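Local coordinates for protein alcohol dehydrogenase, zinc-containing (Thermotoga maritima, PDB 1VJ0) that binds two zinc ions per chain and is probably an oxidoreductase of the zinc-containing alcohol dehydrogenase family, at residues G291-V296 against N318-G323; G276-L281 against V301-V306; R91-E96 against E158-K163. One frame throughout, in Å; residues are numbered along the deposited sequence.

Contacts 1 and 2 belong to the Rossmann-type half of the chain, whereas contact 3 lies in the GroES-like half, its nearest atoms about 20 Å from contact 1 and about 25 Å from contact 2. Contact 1 is buried: two parallel strands joined by backbone bonds and packed rings. Contact 2, partly buried, replaces backbone pairing with one glutamine amide that clasps the lead-in to helix 280-287. The two touch where Tyr294 and Val296 meet Leu281, and both adjoin the second subunit. Contact 3, also largely buried, ties a turn to a strand through an aspartate and adds a salt bridge at its partly exposed end; the third and fourth subunits reach it.

Contact 1: residues G291-V296 against N318-G323; sequences GGFYSV and NATFKG
Tyr294, Thr320 and Lys322 bury the most surface here, and all three carry the backbone pairing of strands 292-296 and 320-323, whose axes run 18° apart in the same direction. Tyr294 N donates to Thr320 O at 2.7 Å and Tyr294 O accepts from Lys322 N at 2.8 Å, so one residue bonds to both neighbours of Phe321. On the sheet face that carries Tyr294 and Phe321 the two rings are canted, planes at 42°, and Tyr294 CD2 comes 3.5 Å from Phe321 CE2; Tyr294 CB sits over one face of the Phe321 ring, and Tyr294 OH bonds to Gln202. On the opposite face of the sheet, with CG anti to the backbone N (chi1 -164°), the Phe293 ring leans toward the neighbouring strand, Phe293 CE2 3.6 Å from Thr320 CG2 and Phe293 CZ 3.8 Å from Lys322 CB. The Lys322 chain bends at chi2 and leads its ammonium away to Asn318 O and Thr320 OG1 of the second subunit. Thr320 to Lys322 also pair antiparallel with a strand of that subunit, continuing the sheet across the interface. They are the last two strands of a six-stranded Rossmann-type sheet, extended by dimer pairing as in medium-chain dehydrogenases.

Contact 2: residues G276-L281 against V301-V306; sequences GDSRAL and VPQDPV
Gln303 OE1 is gripped by two donors of one residue: Ser278 OG at 2.5 Å, lying in the carbonyl plane, and Ser278 N at 2.9 Å, tilted 18° from that plane. At the other end of the amide, Gln303 NE2 donates to Gly276 O at 2.7 Å. Both amide ends are therefore fixed, which sets its flip. The Gln303 side chain is extended beyond CG (chi2 173°), which carries the amide across to the backbone of 276-278. With an alanine here the amide is gone, and Gly276 O, Ser278 N and Ser278 OG would probably each lose a partner, leaving this end of the loop less firmly tied. Farther along the loop, Val306 CG1 packs 3.6 Å from Ser278 CB, and a water lies within bonding distance of both Ser278 OG and Asp304 O. Within the turn, Asp277 OD1 receives Arg279 N at 2.9 Å and, through its syn lone pair, a nearly straight bond from Arg279 NE (174°). Val306 pairs with a strand of the second subunit, leading the loop into the dimer interface. A type I turn, Asp277 to Ala280, with a side-chain capping bond is common ahead of a helix N-terminus, here helix 280-287 of the Rossmann-type domain.

Contact 3: residues R91-E96 against E158-K163; sequences RDLNGE and ETDVLK
Asp92 meets the start of strand 161-164 from an Asx turn combined with a type I beta turn, Asp92 to Gly95, in the GroES-like domain. Its CB lies 3.3 Å from Val161 O. Torsion chi1 of 87° places CG between the backbone N and the carbonyl carbon, and the carboxylate then divides its work. OD1 stays within the turn, accepting Asn94 N and Glu96 N from opposite faces of its plane, both at 2.9 Å. OD2 crosses to the strand, where Lys163 N donates to its anti lone pair at 3.1 Å in a nearly straight bond (167°). Three backbone N-H groups thus hold the carboxylate, which would probably favour its charged form. One residue on, Leu93 N donates to Val161 O at 2.8 Å, so 92-93 and 161-163 are joined by both side-chain and backbone bonds. The Leu93 branch CD1 rests 3.9 Å from Asp160 CB, and helix 329-340 covers Leu93 through Phe332 and Val333. The Asp160 carboxylate bonds to Thr329 and forms a salt bridge with Lys119 of the third subunit, while Asn94 OD1 accepts from Arg266 of the fourth. Just beyond the turn the Lys163 chain, bent at chi3, crosses Glu96 at about a right angle, and Lys163 NZ meets Glu96 OE1 at 2.7 Å, from 47° out of the carboxylate plane.

Contact 1: residues G291-V296 against N318-G323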
ATOM      1  N   GLY A 291     -13.966   4.634  -9.019  1.00 26.81           N
ATOM      2  CA  GLY A 291     -12.894   4.092  -8.147  1.00 27.26           C
ATOM      3  C   GLY A 291     -12.039   3.032  -8.820  1.00 28.22           C
ATOM      4  O   GLY A 291     -11.120   2.502  -8.202  1.00 28.54           O
ATOM      5  N   GLY A 292     -12.346   2.729 -10.085  1.00 27.53           N
ATOM      6  CA  GLY A 292     -11.661   1.720 -10.870  1.00 29.08           C
ATOM      7  C   GLY A 292     -10.198   1.998 -11.222  1.00 28.02           C
ATOM      8  O   GLY A 292      -9.709   3.160 -11.118  1.00 26.98           O
ATOM      9  N   PHE A 293      -9.503   0.937 -11.647  1.00 27.78           N
ATOM     10  CA  PHE A 293      -8.073   0.981 -11.977  1.00 28.17           C
ATOM     11  C   PHE A 293      -7.785   0.522 -13.397  1.00 28.72           C
ATOM     12  O   PHE A 293      -8.196  -0.529 -13.838  1.00 29.19           O
ATOM     13  CB  PHE A 293      -7.331   0.132 -10.930  1.00 29.54           C
ATOM     14  CG  PHE A 293      -5.863   0.354 -10.874  1.00 28.99           C
ATOM     15  CD1 PHE A 293      -5.049  -0.176 -11.840  1.00 29.66           C
ATOM     16  CD2 PHE A 293      -5.297   0.997  -9.805  1.00 29.10           C
ATOM     17  CE1 PHE A 293      -3.683  -0.013 -11.776  1.00 30.25           C
ATOM     18  CE2 PHE A 293      -3.929   1.134  -9.714  1.00 31.47           C
ATOM     19  CZ  PHE A 293      -3.127   0.629 -10.731  1.00 30.31           C
ATOM     20  N   TYR A 294      -7.113   1.356 -14.172  1.00 27.64           N
ATOM     21  CA  TYR A 294      -6.879   1.069 -15.566  1.00 26.68           C
ATOM     22  C   TYR A 294      -5.363   1.043 -15.813  1.00 28.00           C
ATOM     23  O   TYR A 294      -4.744   2.081 -15.800  1.00 27.90           O
ATOM     24  CB  TYR A 294      -7.517   2.179 -16.365  1.00 27.54           C
ATOM     25  CG  TYR A 294      -7.776   1.967 -17.837  1.00 24.72           C
ATOM     26  CD1 TYR A 294      -7.282   0.876 -18.559  1.00 24.38           C
ATOM     27  CD2 TYR A 294      -8.619   2.829 -18.477  1.00 27.10           C
ATOM     28  CE1 TYR A 294      -7.562   0.728 -19.920  1.00 27.42           C
ATOM     29  CE2 TYR A 294      -8.917   2.674 -19.828  1.00 30.32           C
ATOM     30  CZ  TYR A 294      -8.385   1.614 -20.538  1.00 29.78           C
ATOM     31  OH  TYR A 294      -8.741   1.489 -21.864  1.00 29.26           O
ATOM     32  N   SER A 295      -4.783  -0.139 -16.036  1.00 27.93           N
ATOM     33  CA  SER A 295      -3.387  -0.303 -16.369  1.00 27.69           C
ATOM     34  C   SER A 295      -3.284  -0.263 -17.867  1.00 28.40           C
ATOM     35  O   SER A 295      -3.914  -1.063 -18.552  1.00 28.32           O
ATOM     36  CB  SER A 295      -2.796  -1.647 -15.903  1.00 28.34           C
ATOM     37  OG  SER A 295      -2.498  -1.591 -14.504  1.00 30.73           O
ATOM     38  N   VAL A 296      -2.458   0.650 -18.358  1.00 26.84           N
ATOM     39  CA  VAL A 296      -2.260   0.844 -19.773  1.00 28.21           C
ATOM     40  C   VAL A 296      -0.871   0.338 -20.145  1.00 28.41           C
ATOM     41  O   VAL A 296       0.141   0.957 -19.826  1.00 29.25           O
ATOM     42  CB  VAL A 296      -2.466   2.314 -20.162  1.00 28.32           C
ATOM     43  CG1 VAL A 296      -2.333   2.464 -21.623  1.00 28.63           C
ATOM     44  CG2 VAL A 296      -3.825   2.787 -19.690  1.00 28.97           C
ATOM     45  N   ASN A 318     -13.088   9.285 -10.013  1.00 29.09           N
ATOM     46  CA  ASN A 318     -12.045   8.975  -9.051  1.00 28.11           C
ATOM     47  C   ASN A 318     -11.198   7.769  -9.539  1.00 29.19           C
ATOM     48  O   ASN A 318     -10.867   6.844  -8.771  1.00 29.20           O
ATOM     49  CB  ASN A 318     -12.652   8.793  -7.656  1.00 28.15           C
ATOM     50  CG  ASN A 318     -11.658   9.000  -6.519  1.00 27.35           C
ATOM     51  OD1 ASN A 318     -11.630  10.066  -5.892  1.00 25.26           O
ATOM     52  ND2 ASN A 318     -10.879   7.955  -6.201  1.00 23.77           N
ATOM     53  N   ALA A 319     -10.862   7.804 -10.835  1.00 28.20           N
ATOM     54  CA  ALA A 319     -10.214   6.691 -11.520  1.00 28.65           C
ATOM     55  C   ALA A 319      -8.707   6.767 -11.427  1.00 27.92           C
ATOM     56  O   ALA A 319      -8.136   7.828 -11.360  1.00 27.75           O
ATOM     57  CB  ALA A 319     -10.619   6.672 -13.024  1.00 28.34           C
ATOM     58  N   THR A 320      -8.052   5.614 -11.372  1.00 28.12           N
ATOM     59  CA  THR A 320      -6.602   5.546 -11.525  1.00 29.00           C
ATOM     60  C   THR A 320      -6.282   5.033 -12.913  1.00 28.77           C
ATOM     61  O   THR A 320      -6.749   3.939 -13.309  1.00 28.25           O
ATOM     62  CB  THR A 320      -5.973   4.595 -10.461  1.00 29.76           C
ATOM     63  OG1 THR A 320      -6.298   5.053  -9.145  1.00 30.04           O
ATOM     64  CG2 THR A 320      -4.457   4.632 -10.488  1.00 31.36           C
ATOM     65  N   PHE A 321      -5.509   5.806 -13.669  1.00 26.92           N
ATOM     66  CA  PHE A 321      -4.907   5.347 -14.935  1.00 28.38           C
ATOM     67  C   PHE A 321      -3.428   5.207 -14.683  1.00 29.15           C
ATOM     68  O   PHE A 321      -2.768   6.155 -14.159  1.00 29.11           O
ATOM     69  CB  PHE A 321      -5.088   6.361 -16.081  1.00 28.09           C
ATOM     70  CG  PHE A 321      -6.535   6.444 -16.636  1.00 27.57           C
ATOM     71  CD1 PHE A 321      -7.574   6.884 -15.843  1.00 29.03           C
ATOM     72  CD2 PHE A 321      -6.805   6.172 -17.972  1.00 27.34           C
ATOM     73  CE1 PHE A 321      -8.883   7.002 -16.362  1.00 29.49           C
ATOM     74  CE2 PHE A 321      -8.105   6.247 -18.459  1.00 28.40           C
ATOM     75  CZ  PHE A 321      -9.129   6.677 -17.666  1.00 28.37           C
ATOM     76  N   LYS A 322      -2.897   4.036 -14.951  1.00 27.88           N
ATOM     77  CA  LYS A 322      -1.508   3.763 -14.602  1.00 28.60           C
ATOM     78  C   LYS A 322      -0.796   3.226 -15.825  1.00 28.37           C
ATOM     79  O   LYS A 322      -1.141   2.154 -16.277  1.00 27.40           O
ATOM     80  CB  LYS A 322      -1.478   2.702 -13.495  1.00 30.62           C
ATOM     81  CG  LYS A 322      -0.119   2.180 -13.083  1.00 33.98           C
ATOM     82  CD  LYS A 322       0.620   3.216 -12.264  1.00 36.45           C
ATOM     83  CE  LYS A 322       2.112   3.106 -12.410  1.00 39.80           C
ATOM     84  NZ  LYS A 322       2.834   4.347 -11.922  1.00 39.79           N
ATOM     85  N   GLY A 323       0.192   3.953 -16.368  1.00 26.81           N
ATOM     86  CA  GLY A 323       0.940   3.421 -17.490  1.00 27.67           C
ATOM     87  C   GLY A 323       1.952   2.395 -17.001  1.00 27.65           C
ATOM     88  O   GLY A 323       2.518   2.546 -15.903  1.00 26.77           O
TER
HETATM   89  O   HOH W   1     -10.364   4.933  -5.909  1.00 33.22           O

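Contact 2: residues G276-L281 against V301-V306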
ATOM      1  N   GLY A 276      -2.393  -1.971 -28.061  1.00 28.55           N
ATOM      2  CA  GLY A 276      -1.448  -1.183 -28.863  1.00 29.13           C
ATOM      3  C   GLY A 276      -2.018   0.058 -29.539  1.00 28.42           C
ATOM      4  O   GLY A 276      -1.317   0.783 -30.250  1.00 30.33           O
ATOM      5  N   ASP A 277      -3.295   0.314 -29.334  1.00 29.41           N
ATOM      6  CA  ASP A 277      -3.961   1.443 -29.939  1.00 28.37           C
ATOM      7  C   ASP A 277      -4.451   2.397 -28.853  1.00 27.93           C
ATOM      8  O   ASP A 277      -5.231   2.024 -27.992  1.00 29.01           O
ATOM      9  CB  ASP A 277      -5.117   0.919 -30.720  1.00 30.10           C
ATOM     10  CG  ASP A 277      -5.847   1.998 -31.492  1.00 31.62           C
ATOM     11  OD1 ASP A 277      -5.642   3.211 -31.303  1.00 31.26           O
ATOM     12  OD2 ASP A 277      -6.666   1.670 -32.346  1.00 38.93           O
ATOM     13  N   SER A 278      -3.995   3.638 -28.913  1.00 27.95           N
ATOM     14  CA  SER A 278      -4.334   4.649 -27.913  1.00 28.20           C
ATOM     15  C   SER A 278      -5.862   4.834 -27.814  1.00 27.69           C
ATOM     16  O   SER A 278      -6.371   5.137 -26.751  1.00 28.45           O
ATOM     17  CB  SER A 278      -3.648   5.976 -28.229  1.00 28.07           C
ATOM     18  OG  SER A 278      -2.216   5.886 -28.214  1.00 29.53           O
ATOM     19  N   ARG A 279      -6.580   4.614 -28.923  1.00 27.18           N
ATOM     20  CA  ARG A 279      -8.012   4.806 -28.965  1.00 26.89           C
ATOM     21  C   ARG A 279      -8.762   3.834 -28.063  1.00 27.45           C
ATOM     22  O   ARG A 279      -9.919   4.078 -27.774  1.00 28.99           O
ATOM     23  CB  ARG A 279      -8.540   4.696 -30.365  1.00 26.46           C
ATOM     24  CG  ARG A 279      -8.034   5.835 -31.241  1.00 29.63           C
ATOM     25  CD  ARG A 279      -8.374   5.699 -32.661  1.00 35.13           C
ATOM     26  NE  ARG A 279      -7.651   4.583 -33.242  1.00 37.19           N
ATOM     27  CZ  ARG A 279      -7.830   4.167 -34.496  1.00 40.08           C
ATOM     28  NH1 ARG A 279      -8.707   4.776 -35.295  1.00 37.93           N
ATOM     29  NH2 ARG A 279      -7.131   3.133 -34.964  1.00 40.56           N
ATOM     30  N   ALA A 280      -8.126   2.751 -27.643  1.00 27.46           N
ATOM     31  CA  ALA A 280      -8.740   1.827 -26.677  1.00 28.04           C
ATOM     32  C   ALA A 280      -9.218   2.536 -25.401  1.00 28.09           C
ATOM     33  O   ALA A 280     -10.154   2.095 -24.784  1.00 27.98           O
ATOM     34  CB  ALA A 280      -7.775   0.706 -26.333  1.00 28.49           C
ATOM     35  N   LEU A 281      -8.522   3.601 -24.971  1.00 29.47           N
ATOM     36  CA  LEU A 281      -8.895   4.306 -23.757  1.00 30.57           C
ATOM     37  C   LEU A 281     -10.260   4.936 -23.886  1.00 30.61           C
ATOM     38  O   LEU A 281     -10.912   5.184 -22.875  1.00 32.19           O
ATOM     39  CB  LEU A 281      -7.863   5.412 -23.387  1.00 29.95           C
ATOM     40  CG  LEU A 281      -6.704   4.913 -22.522  1.00 32.28           C
ATOM     41  CD1 LEU A 281      -5.934   3.796 -23.209  1.00 33.70           C
ATOM     42  CD2 LEU A 281      -5.830   6.114 -22.210  1.00 33.46           C
ATOM     43  N   VAL A 301       4.228   2.767 -29.213  1.00 30.38           N
ATOM     44  CA  VAL A 301       4.898   3.785 -30.038  1.00 29.56           C
ATOM     45  C   VAL A 301       4.105   5.084 -29.948  1.00 28.97           C
ATOM     46  O   VAL A 301       2.912   5.048 -29.643  1.00 27.91           O
ATOM     47  CB  VAL A 301       4.952   3.430 -31.550  1.00 30.52           C
ATOM     48  CG1 VAL A 301       5.871   2.185 -31.838  1.00 31.38           C
ATOM     49  CG2 VAL A 301       3.559   3.275 -32.147  1.00 29.93           C
ATOM     50  N   PRO A 302       4.756   6.217 -30.210  1.00 28.46           N
ATOM     51  CA  PRO A 302       4.068   7.483 -30.206  1.00 28.78           C
ATOM     52  C   PRO A 302       2.906   7.401 -31.196  1.00 28.75           C
ATOM     53  O   PRO A 302       3.077   6.836 -32.268  1.00 26.20           O
ATOM     54  CB  PRO A 302       5.110   8.460 -30.674  1.00 28.70           C
ATOM     55  CG  PRO A 302       6.372   7.853 -30.409  1.00 30.52           C
ATOM     56  CD  PRO A 302       6.190   6.372 -30.450  1.00 29.38           C
ATOM     57  N   GLN A 303       1.752   7.946 -30.826  1.00 27.84           N
ATOM     58  CA  GLN A 303       0.571   7.864 -31.679  1.00 28.89           C
ATOM     59  C   GLN A 303      -0.129   9.209 -31.602  1.00 29.08           C
ATOM     60  O   GLN A 303       0.147  10.008 -30.686  1.00 28.95           O
ATOM     61  CB  GLN A 303      -0.347   6.743 -31.182  1.00 29.24           C
ATOM     62  CG  GLN A 303       0.084   5.354 -31.655  1.00 29.57           C
ATOM     63  CD  GLN A 303      -0.725   4.204 -31.038  1.00 29.17           C
ATOM     64  OE1 GLN A 303      -1.508   4.393 -30.119  1.00 27.74           O
ATOM     65  NE2 GLN A 303      -0.526   3.026 -31.561  1.00 26.33           N
ATOM     66  N   ASP A 304      -1.054   9.468 -32.514  1.00 28.16           N
ATOM     67  CA  ASP A 304      -1.856  10.675 -32.372  1.00 28.92           C
ATOM     68  C   ASP A 304      -2.456  10.714 -30.997  1.00 27.86           C
ATOM     69  O   ASP A 304      -2.767   9.680 -30.408  1.00 28.17           O
ATOM     70  CB  ASP A 304      -2.999  10.736 -33.366  1.00 29.49           C
ATOM     71  CG  ASP A 304      -2.524  10.743 -34.785  1.00 32.34           C
ATOM     72  OD1 ASP A 304      -1.384  11.193 -35.051  1.00 34.30           O
ATOM     73  OD2 ASP A 304      -3.248  10.315 -35.697  1.00 37.65           O
ATOM     74  N   PRO A 305      -2.591  11.902 -30.456  1.00 28.58           N
ATOM     75  CA  PRO A 305      -3.283  12.076 -29.198  1.00 29.12           C
ATOM     76  C   PRO A 305      -4.755  11.694 -29.308  1.00 29.04           C
ATOM     77  O   PRO A 305      -5.350  11.851 -30.376  1.00 27.47           O
ATOM     78  CB  PRO A 305      -3.110  13.582 -28.902  1.00 29.60           C
ATOM     79  CG  PRO A 305      -2.782  14.177 -30.122  1.00 31.30           C
ATOM     80  CD  PRO A 305      -2.036  13.172 -30.960  1.00 30.01           C
ATOM     81  N   VAL A 306      -5.325  11.195 -28.226  1.00 28.72           N
ATOM     82  CA  VAL A 306      -6.751  10.854 -28.180  1.00 30.40           C
ATOM     83  C   VAL A 306      -7.495  11.899 -27.367  1.00 30.12           C
ATOM     84  O   VAL A 306      -6.918  12.499 -26.463  1.00 31.19           O
ATOM     85  CB  VAL A 306      -7.021   9.449 -27.558  1.00 31.36           C
ATOM     86  CG1 VAL A 306      -6.389   8.373 -28.446  1.00 34.89           C
ATOM     87  CG2 VAL A 306      -6.523   9.355 -26.146  1.00 31.79           C
TER
HETATM   88  O   HOH W   2      -1.666   8.767 -27.968  1.00 22.71           O

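Contact 3: residues R91-E96 against E158-K163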
ATOM      1  N   ARG A  91      25.641 -17.035  -9.476  1.00 28.02           N
ATOM      2  CA  ARG A  91      24.508 -17.559  -8.748  1.00 29.19           C
ATOM      3  C   ARG A  91      23.239 -17.056  -9.361  1.00 29.01           C
ATOM      4  O   ARG A  91      23.129 -15.880  -9.793  1.00 30.08           O
ATOM      5  CB  ARG A  91      24.544 -17.076  -7.316  1.00 29.36           C
ATOM      6  CG  ARG A  91      25.645 -17.716  -6.555  1.00 32.55           C
ATOM      7  CD  ARG A  91      25.620 -17.357  -5.127  1.00 35.22           C
ATOM      8  NE  ARG A  91      26.879 -17.741  -4.522  1.00 39.52           N
ATOM      9  CZ  ARG A  91      27.156 -18.927  -4.008  1.00 40.63           C
ATOM     10  NH1 ARG A  91      26.244 -19.905  -3.981  1.00 43.73           N
ATOM     11  NH2 ARG A  91      28.366 -19.141  -3.488  1.00 43.65           N
ATOM     12  N   ASP A  92      22.253 -17.930  -9.398  1.00 28.36           N
ATOM     13  CA  ASP A  92      20.924 -17.489  -9.811  1.00 27.13           C
ATOM     14  C   ASP A  92      20.265 -16.698  -8.670  1.00 26.44           C
ATOM     15  O   ASP A  92      20.877 -16.506  -7.581  1.00 25.36           O
ATOM     16  CB  ASP A  92      20.094 -18.681 -10.322  1.00 27.39           C
ATOM     17  CG  ASP A  92      19.345 -19.417  -9.263  1.00 30.21           C
ATOM     18  OD1 ASP A  92      19.609 -19.277  -8.023  1.00 27.85           O
ATOM     19  OD2 ASP A  92      18.431 -20.198  -9.632  1.00 27.19           O
ATOM     20  N   LEU A  93      19.056 -16.198  -8.912  1.00 25.99           N
ATOM     21  CA  LEU A  93      18.385 -15.339  -7.918  1.00 27.26           C
ATOM     22  C   LEU A  93      18.051 -16.019  -6.576  1.00 27.36           C
ATOM     23  O   LEU A  93      17.804 -15.353  -5.581  1.00 27.53           O
ATOM     24  CB  LEU A  93      17.132 -14.767  -8.509  1.00 26.80           C
ATOM     25  CG  LEU A  93      17.368 -13.640  -9.536  1.00 29.09           C
ATOM     26  CD1 LEU A  93      16.233 -13.562 -10.549  1.00 29.35           C
ATOM     27  CD2 LEU A  93      17.580 -12.288  -8.839  1.00 27.22           C
ATOM     28  N   ASN A  94      18.028 -17.350  -6.552  1.00 28.56           N
ATOM     29  CA  ASN A  94      17.807 -18.098  -5.308  1.00 27.92           C
ATOM     30  C   ASN A  94      19.099 -18.471  -4.612  1.00 29.21           C
ATOM     31  O   ASN A  94      19.073 -19.107  -3.538  1.00 28.20           O
ATOM     32  CB  ASN A  94      16.966 -19.346  -5.567  1.00 28.43           C
ATOM     33  CG  ASN A  94      15.541 -19.011  -5.955  1.00 32.39           C
ATOM     34  OD1 ASN A  94      14.904 -18.108  -5.360  1.00 30.94           O
ATOM     35  ND2 ASN A  94      15.027 -19.698  -6.975  1.00 32.59           N
ATOM     36  N   GLY A  95      20.229 -18.068  -5.204  1.00 27.30           N
ATOM     37  CA  GLY A  95      21.520 -18.288  -4.630  1.00 27.65           C
ATOM     38  C   GLY A  95      22.226 -19.518  -5.145  1.00 27.35           C
ATOM     39  O   GLY A  95      23.288 -19.881  -4.622  1.00 26.93           O
ATOM     40  N   GLU A  96      21.662 -20.207  -6.128  1.00 27.45           N
ATOM     41  CA  GLU A  96      22.270 -21.473  -6.532  1.00 29.80           C
ATOM     42  C   GLU A  96      23.337 -21.193  -7.556  1.00 28.31           C
ATOM     43  O   GLU A  96      23.097 -20.501  -8.533  1.00 28.26           O
ATOM     44  CB  GLU A  96      21.277 -22.442  -7.174  1.00 30.17           C
ATOM     45  CG  GLU A  96      20.025 -22.761  -6.387  1.00 32.03           C
ATOM     46  CD  GLU A  96      19.314 -23.916  -7.084  1.00 33.87           C
ATOM     47  OE1 GLU A  96      19.969 -24.986  -7.326  1.00 39.67           O
ATOM     48  OE2 GLU A  96      18.136 -23.742  -7.429  1.00 40.84           O
ATOM     49  N   GLU A 158      26.036  -9.307 -14.450  1.00 29.83           N
ATOM     50  CA  GLU A 158      24.954  -8.554 -13.828  1.00 30.22           C
ATOM     51  C   GLU A 158      23.568  -9.088 -14.191  1.00 30.74           C
ATOM     52  O   GLU A 158      22.574  -8.649 -13.620  1.00 30.66           O
ATOM     53  CB  GLU A 158      25.036  -7.088 -14.249  1.00 30.44           C
ATOM     54  CG  GLU A 158      26.266  -6.396 -13.730  1.00 32.96           C
ATOM     55  CD  GLU A 158      27.463  -6.528 -14.632  1.00 36.21           C
ATOM     56  OE1 GLU A 158      27.361  -7.141 -15.700  1.00 36.58           O
ATOM     57  OE2 GLU A 158      28.520  -6.007 -14.247  1.00 42.60           O
ATOM     58  N   THR A 159      23.482  -9.968 -15.184  1.00 28.64           N
ATOM     59  CA  THR A 159      22.216 -10.552 -15.543  1.00 28.58           C
ATOM     60  C   THR A 159      21.537 -11.324 -14.370  1.00 29.08           C
ATOM     61  O   THR A 159      22.145 -12.199 -13.694  1.00 28.82           O
ATOM     62  CB  THR A 159      22.409 -11.580 -16.681  1.00 28.58           C
ATOM     63  OG1 THR A 159      23.136 -11.005 -17.772  1.00 28.11           O
ATOM     64  CG2 THR A 159      21.059 -12.029 -17.237  1.00 28.42           C
ATOM     65  N   ASP A 160      20.248 -11.055 -14.210  1.00 29.39           N
ATOM     66  CA  ASP A 160      19.420 -11.858 -13.307  1.00 29.51           C
ATOM     67  C   ASP A 160      18.969 -13.139 -13.985  1.00 28.60           C
ATOM     68  O   ASP A 160      18.291 -13.147 -15.014  1.00 27.33           O
ATOM     69  CB  ASP A 160      18.248 -11.037 -12.788  1.00 30.74           C
ATOM     70  CG  ASP A 160      18.721  -9.771 -12.049  1.00 32.82           C
ATOM     71  OD1 ASP A 160      19.677  -9.827 -11.250  1.00 34.25           O
ATOM     72  OD2 ASP A 160      18.233  -8.670 -12.270  1.00 33.63           O
ATOM     73  N   VAL A 161      19.358 -14.249 -13.354  1.00 28.89           N
ATOM     74  CA  VAL A 161      19.141 -15.567 -13.893  1.00 29.35           C
ATOM     75  C   VAL A 161      18.319 -16.383 -12.906  1.00 29.31           C
ATOM     76  O   VAL A 161      18.423 -16.237 -11.664  1.00 27.44           O
ATOM     77  CB  VAL A 161      20.511 -16.251 -14.143  1.00 29.97           C
ATOM     78  CG1 VAL A 161      20.321 -17.636 -14.714  1.00 29.76           C
ATOM     79  CG2 VAL A 161      21.385 -15.379 -15.082  1.00 29.99           C
ATOM     80  N   LEU A 162      17.539 -17.303 -13.467  1.00 29.84           N
ATOM     81  CA  LEU A 162      16.831 -18.308 -12.698  1.00 29.85           C
ATOM     82  C   LEU A 162      17.045 -19.684 -13.378  1.00 29.90           C
ATOM     83  O   LEU A 162      16.769 -19.815 -14.550  1.00 27.13           O
ATOM     84  CB  LEU A 162      15.357 -17.959 -12.734  1.00 31.10           C
ATOM     85  CG  LEU A 162      14.395 -18.359 -11.638  1.00 34.11           C
ATOM     86  CD1 LEU A 162      14.920 -17.941 -10.261  1.00 37.53           C
ATOM     87  CD2 LEU A 162      12.997 -17.736 -11.882  1.00 33.05           C
ATOM     88  N   LYS A 163      17.565 -20.647 -12.614  1.00 28.37           N
ATOM     89  CA  LYS A 163      17.657 -22.041 -12.976  1.00 29.84           C
ATOM     90  C   LYS A 163      16.264 -22.630 -13.047  1.00 29.31           C
ATOM     91  O   LYS A 163      15.432 -22.374 -12.165  1.00 28.15           O
ATOM     92  CB  LYS A 163      18.365 -22.855 -11.895  1.00 29.78           C
ATOM     93  CG  LYS A 163      19.792 -23.071 -12.085  1.00 33.63           C
ATOM     94  CD  LYS A 163      20.410 -23.788 -10.873  1.00 32.45           C
ATOM     95  CE  LYS A 163      20.223 -25.285 -10.976  1.00 33.60           C
ATOM     96  NZ  LYS A 163      20.850 -25.928  -9.747  1.00 34.43           N
TER
HETATM   97  O   HOH W   3      21.132 -14.171 -10.951  1.00 23.72           O